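Local coordinates for putative isochorismatase (Streptomyces avermitilis, PDB 3KL2), which probably acts as a hydrolase of the isochorismatase-like cysteine hydrolase family, although its natural substrate is not established, at residues 46-51 / 157-162; 184-187 / 193-196. All blocks are in the same frame, centred on the assembly; numbering follows the deposited sequence.

Interaction 1 (46-51 / 157-162); sequences GAVADV and GGFLTN
At the C-terminal end of strand 153-159, where the chain turns off the central parallel sheet of this isochorismatase-like fold, Phe159 and Leu160 meet Val48 of helix 45-55. The peptide bond between Phe159 and Leu160 is cis. A cis peptide at this point, in the turn leading to helix 164-174, recurs in isochorismatase-like cysteine hydrolases, shortly before the cysteine that serves as nucleophile, and its presence here is consistent with that family. Gly158 precedes it with backbone angles at which a CB would jam against the carbonyl O of Gly157, so glycine is called for. Val48 divides its two methyls between the neighbours: CG1 meets Leu160 CD2 at 3.6 Å, and CG2 meets Phe159 CE1 at 3.9 Å, coming obliquely to the ring. With chi1 at -65°, Val48 CG1 lies anti to its own carbonyl carbon and CG2 sits between the backbone N and that carbon, so the two methyls diverge, one to each neighbour. Both partner side chains cross the valine at about a right angle, and Val48 supplies about half of the 115 Å² buried. Phe37 of helix 35-38 stacks on the Phe159 ring and also touches Val48 and Leu160, extending the apolar cluster. Beyond the turn, Asn162 faces another copy of the protein, where its O takes a hydrogen bond from Arg170 NH2 of the second subunit. No hydrogen bond links the two segments; three buried hydrocarbon side chains hold them together, so the fit rests on shape and exclusion of water.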
ATOM      1  N   GLY A  46      -0.691  33.484  -1.865  1.00 19.64           N
ATOM      2  CA  GLY A  46      -1.747  34.350  -2.427  1.00 20.23           C
ATOM      3  C   GLY A  46      -3.044  33.576  -2.638  1.00 20.41           C
ATOM      4  O   GLY A  46      -4.137  34.045  -2.333  1.00 19.60           O
ATOM      5  N   ALA A  47      -2.897  32.352  -3.120  1.00 21.25           N
ATOM      6  CA  ALA A  47      -4.048  31.491  -3.435  1.00 22.08           C
ATOM      7  C   ALA A  47      -4.827  30.970  -2.203  1.00 21.75           C
ATOM      8  O   ALA A  47      -5.966  30.576  -2.339  1.00 22.53           O
ATOM      9  CB  ALA A  47      -3.588  30.311  -4.332  1.00 21.95           C
ATOM     10  N   VAL A  48      -4.241  30.999  -1.015  1.00 21.38           N
ATOM     11  CA  VAL A  48      -4.902  30.437   0.173  1.00 21.21           C
ATOM     12  C   VAL A  48      -5.169  31.467   1.263  1.00 21.57           C
ATOM     13  O   VAL A  48      -5.743  31.140   2.317  1.00 21.15           O
ATOM     14  CB  VAL A  48      -4.089  29.247   0.816  1.00 21.34           C
ATOM     15  CG1 VAL A  48      -4.007  28.022  -0.137  1.00 19.94           C
ATOM     16  CG2 VAL A  48      -2.714  29.711   1.303  1.00 18.86           C
ATOM     17  N   ALA A  49      -4.743  32.697   0.991  1.00 22.23           N
ATOM     18  CA  ALA A  49      -4.821  33.799   1.917  1.00 22.69           C
ATOM     19  C   ALA A  49      -6.267  34.040   2.351  1.00 23.36           C
ATOM     20  O   ALA A  49      -6.528  34.119   3.565  1.00 23.20           O
ATOM     21  CB  ALA A  49      -4.208  35.081   1.283  1.00 21.94           C
ATOM     22  N   ASP A  50      -7.203  34.141   1.393  1.00 23.72           N
ATOM     23  CA  ASP A  50      -8.588  34.504   1.771  1.00 24.28           C
ATOM     24  C   ASP A  50      -9.120  33.469   2.760  1.00 24.02           C
ATOM     25  O   ASP A  50      -9.668  33.827   3.814  1.00 23.68           O
ATOM     26  CB  ASP A  50      -9.554  34.681   0.570  1.00 24.39           C
ATOM     27  N   VAL A  51      -8.895  32.194   2.453  1.00 24.12           N
ATOM     28  CA  VAL A  51      -9.460  31.115   3.265  1.00 24.07           C
ATOM     29  C   VAL A  51      -8.707  30.952   4.582  1.00 23.66           C
ATOM     30  O   VAL A  51      -9.319  30.709   5.616  1.00 23.34           O
ATOM     31  CB  VAL A  51      -9.580  29.816   2.458  1.00 24.40           C
ATOM     32  CG1 VAL A  51     -10.143  28.682   3.312  1.00 24.44           C
ATOM     33  CG2 VAL A  51     -10.502  30.053   1.218  1.00 25.16           C
ATOM     34  N   GLY A 157      -5.152  18.343  10.045  1.00 19.48           N
ATOM     35  CA  GLY A 157      -5.202  19.737   9.744  1.00 19.49           C
ATOM     36  C   GLY A 157      -4.223  20.030   8.629  1.00 19.82           C
ATOM     37  O   GLY A 157      -3.337  19.201   8.360  1.00 19.77           O
ATOM     38  N   GLY A 158      -4.405  21.206   7.988  1.00 19.39           N
ATOM     39  CA  GLY A 158      -3.460  21.774   7.060  1.00 18.35           C
ATOM     40  C   GLY A 158      -4.035  22.080   5.697  1.00 18.21           C
ATOM     41  O   GLY A 158      -5.184  22.510   5.558  1.00 16.54           O
ATOM     42  N   PHE A 159      -3.213  21.831   4.683  1.00 18.18           N
ATOM     43  CA  PHE A 159      -3.470  22.287   3.325  1.00 18.33           C
ATOM     44  C   PHE A 159      -3.326  21.097   2.378  1.00 18.79           C
ATOM     45  O   PHE A 159      -2.602  20.126   2.699  1.00 17.77           O
ATOM     46  CB  PHE A 159      -2.386  23.273   2.902  1.00 18.94           C
ATOM     47  CG  PHE A 159      -2.299  24.529   3.727  1.00 18.70           C
ATOM     48  CD1 PHE A 159      -2.917  25.695   3.291  1.00 20.33           C
ATOM     49  CD2 PHE A 159      -1.543  24.566   4.878  1.00 19.71           C
ATOM     50  CE1 PHE A 159      -2.793  26.868   3.985  1.00 19.70           C
ATOM     51  CE2 PHE A 159      -1.399  25.718   5.581  1.00 21.39           C
ATOM     52  CZ  PHE A 159      -2.040  26.889   5.142  1.00 22.50           C
ATOM     53  N   LEU A 160      -4.030  21.088   1.245  1.00 19.10           N
ATOM     54  CA  LEU A 160      -5.220  21.868   0.983  1.00 19.19           C
ATOM     55  C   LEU A 160      -6.445  21.065   1.339  1.00 19.99           C
ATOM     56  O   LEU A 160      -6.512  19.873   1.009  1.00 20.42           O
ATOM     57  CB  LEU A 160      -5.327  22.191  -0.489  1.00 18.46           C
ATOM     58  CG  LEU A 160      -4.236  23.100  -1.034  1.00 19.13           C
ATOM     59  CD1 LEU A 160      -4.123  22.921  -2.561  1.00 18.16           C
ATOM     60  CD2 LEU A 160      -4.501  24.527  -0.618  1.00 18.47           C
ATOM     61  N   THR A 161      -7.442  21.744   1.917  1.00 20.65           N
ATOM     62  CA  THR A 161      -8.724  21.147   2.255  1.00 21.09           C
ATOM     63  C   THR A 161      -9.230  20.091   1.274  1.00 21.33           C
ATOM     64  O   THR A 161      -9.579  19.010   1.709  1.00 20.15           O
ATOM     65  CB  THR A 161      -9.801  22.184   2.269  1.00 21.43           C
ATOM     66  OG1 THR A 161      -9.450  23.211   3.189  1.00 24.41           O
ATOM     67  CG2 THR A 161     -11.137  21.543   2.653  1.00 21.83           C
ATOM     68  N   ASN A 162      -9.309  20.414  -0.027  1.00 21.33           N
ATOM     69  CA  ASN A 162      -9.867  19.457  -0.994  1.00 22.48           C
ATOM     70  C   ASN A 162      -8.828  18.657  -1.748  1.00 22.86           C
ATOM     71  O   ASN A 162      -9.184  17.858  -2.609  1.00 23.85           O
ATOM     72  CB  ASN A 162     -10.851  20.120  -1.989  1.00 23.02           C
ATOM     73  CG  ASN A 162     -10.218  21.263  -2.748  1.00 23.62           C
ATOM     74  OD1 ASN A 162      -9.463  22.053  -2.183  1.00 26.34           O
ATOM     75  ND2 ASN A 162     -10.474  21.321  -4.035  1.00 26.05           N
TER

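Interaction 2 (184-187 / 193-196)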
ATOM      1  N   ASP A 184     -11.991  23.901  11.146  1.00 22.72           N
ATOM      2  CA  ASP A 184     -11.421  25.255  11.184  1.00 23.06           C
ATOM      3  C   ASP A 184      -9.884  25.287  11.301  1.00 22.84           C
ATOM      4  O   ASP A 184      -9.343  26.293  11.755  1.00 24.06           O
ATOM      5  CB  ASP A 184     -12.077  26.150  12.281  1.00 23.21           C
ATOM      6  CG  ASP A 184     -11.928  25.577  13.688  1.00 23.91           C
ATOM      7  OD1 ASP A 184     -11.374  24.475  13.788  1.00 24.93           O
ATOM      8  OD2 ASP A 184     -12.379  26.198  14.691  1.00 24.64           O
ATOM      9  N   CYS A 185      -9.182  24.223  10.897  1.00 22.18           N
ATOM     10  CA  CYS A 185      -7.696  24.242  10.800  1.00 21.25           C
ATOM     11  C   CYS A 185      -7.230  23.761   9.445  1.00 20.11           C
ATOM     12  O   CYS A 185      -6.173  23.167   9.304  1.00 21.47           O
ATOM     13  CB  CYS A 185      -7.060  23.385  11.875  1.00 21.11           C
ATOM     14  SG  CYS A 185      -7.383  23.897  13.525  1.00 23.49           S
ATOM     15  N   VAL A 186      -8.033  24.001   8.431  1.00 18.57           N
ATOM     16  CA  VAL A 186      -7.648  23.654   7.086  1.00 17.82           C
ATOM     17  C   VAL A 186      -7.960  24.815   6.155  1.00 17.86           C
ATOM     18  O   VAL A 186      -8.771  25.666   6.511  1.00 18.93           O
ATOM     19  CB  VAL A 186      -8.361  22.370   6.602  1.00 17.69           C
ATOM     20  CG1 VAL A 186      -7.949  21.168   7.480  1.00 16.70           C
ATOM     21  CG2 VAL A 186      -9.837  22.570   6.557  1.00 14.48           C
ATOM     22  N   ALA A 187      -7.328  24.848   4.984  1.00 17.32           N
ATOM     23  CA  ALA A 187      -7.554  25.895   4.002  1.00 17.69           C
ATOM     24  C   ALA A 187      -7.344  25.382   2.582  1.00 18.31           C
ATOM     25  O   ALA A 187      -6.675  24.369   2.359  1.00 17.23           O
ATOM     26  CB  ALA A 187      -6.655  27.148   4.277  1.00 17.36           C
ATOM     27  N   GLU A 193     -14.576  25.818  -2.873  1.00 26.76           N
ATOM     28  CA  GLU A 193     -13.933  24.478  -2.830  1.00 27.36           C
ATOM     29  C   GLU A 193     -13.800  23.983  -1.388  1.00 26.17           C
ATOM     30  O   GLU A 193     -14.085  22.825  -1.085  1.00 27.42           O
ATOM     31  CB  GLU A 193     -12.551  24.484  -3.500  1.00 28.12           C
ATOM     32  CG  GLU A 193     -12.554  24.875  -4.987  1.00 32.49           C
ATOM     33  CD  GLU A 193     -11.176  24.687  -5.717  1.00 38.10           C
ATOM     34  OE1 GLU A 193     -10.184  24.189  -5.106  1.00 36.47           O
ATOM     35  OE2 GLU A 193     -11.124  25.050  -6.937  1.00 39.98           O
ATOM     36  N   HIS A 194     -13.382  24.870  -0.501  1.00 24.58           N
ATOM     37  CA  HIS A 194     -13.239  24.566   0.922  1.00 23.04           C
ATOM     38  C   HIS A 194     -14.528  24.081   1.586  1.00 22.62           C
ATOM     39  O   HIS A 194     -14.556  23.017   2.200  1.00 22.58           O
ATOM     40  CB  HIS A 194     -12.723  25.830   1.609  1.00 22.52           C
ATOM     41  CG  HIS A 194     -12.607  25.734   3.093  1.00 21.88           C
ATOM     42  ND1 HIS A 194     -11.497  25.203   3.721  1.00 18.50           N
ATOM     43  CD2 HIS A 194     -13.443  26.148   4.079  1.00 21.01           C
ATOM     44  CE1 HIS A 194     -11.661  25.294   5.033  1.00 20.90           C
ATOM     45  NE2 HIS A 194     -12.831  25.862   5.277  1.00 21.74           N
ATOM     46  N   ASN A 195     -15.591  24.863   1.447  1.00 23.03           N
ATOM     47  CA  ASN A 195     -16.876  24.607   2.098  1.00 23.23           C
ATOM     48  C   ASN A 195     -17.539  23.330   1.585  1.00 23.07           C
ATOM     49  O   ASN A 195     -18.204  22.624   2.345  1.00 21.96           O
ATOM     50  CB  ASN A 195     -17.854  25.764   1.829  1.00 23.91           C
ATOM     51  CG  ASN A 195     -17.407  27.094   2.427  1.00 25.11           C
ATOM     52  OD1 ASN A 195     -16.583  27.157   3.315  1.00 25.62           O
ATOM     53  ND2 ASN A 195     -18.005  28.167   1.941  1.00 27.85           N
ATOM     54  N   ASN A 196     -17.397  23.078   0.283  1.00 23.28           N
ATOM     55  CA  ASN A 196     -18.018  21.930  -0.340  1.00 23.78           C
ATOM     56  C   ASN A 196     -17.345  20.641   0.194  1.00 23.77           C
ATOM     57  O   ASN A 196     -18.026  19.734   0.726  1.00 23.05           O
ATOM     58  CB  ASN A 196     -18.002  22.072  -1.872  1.00 24.62           C
ATOM     59  CG  ASN A 196     -19.126  23.086  -2.414  1.00 27.47           C
ATOM     60  OD1 ASN A 196     -20.192  23.256  -1.805  1.00 30.88           O
ATOM     61  ND2 ASN A 196     -18.865  23.714  -3.559  1.00 28.49           N
TER
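His194, in the first turn of helix 191-205, lays its imidazole against Val186 and Ala187 at the end of strand 178-187, joining strand and helix of one beta-alpha-beta unit. The ring carbon CE1 does most of the touching: it lies 3.3 Å from Val186 O and 3.6 Å from Val186 CG2. The carbonyl oxygen approaches obliquely to the ring, as does Ala187 CA, which is 4.0 Å from His194 ND1. With CG anti to its own backbone N (chi1 176°), the imidazole reaches out from the helix to the strand. Ala187 offers its backbone here, since its CB points away from the helix; its side chain touches Val51 and Met52 of helix 45-55. The strongest polar partner of the ring lies outside both segments: ND1 is hydrogen-bonded to Thr161 OG1, which helps set the rotation of the imidazole. Replacing His194 by an alanine would probably leave Thr161 OG1 without this mate and open a gap beside Val186. The ND1 of a buried ring is thus satisfied by a threonine hydroxyl, while the ring's contact with the strand itself is van der Waals packing without a hydrogen bond.

Both interactions are buried, and their centres lie about 7 Å apart at the C-terminal ends of the neighbouring parallel strands 153-159 and 178-187. Each packs a helix against one of these strand ends or the turn just after it: helix 45-55 in interaction 1, helix 191-205 in interaction 2. The first joins parts of the chain 106 residues apart through hydrocarbon side chains alone; the second, within one beta-alpha-beta unit, sets an imidazole against backbone and a valine methyl. Thr161 ties them together: its N is probably hydrogen-bonded to Ala187 O (2.8 Å), and its OG1 packs 3.5 Å from Val186 CG2. Val51 of helix 45-55 also touches both Ala187 and His194.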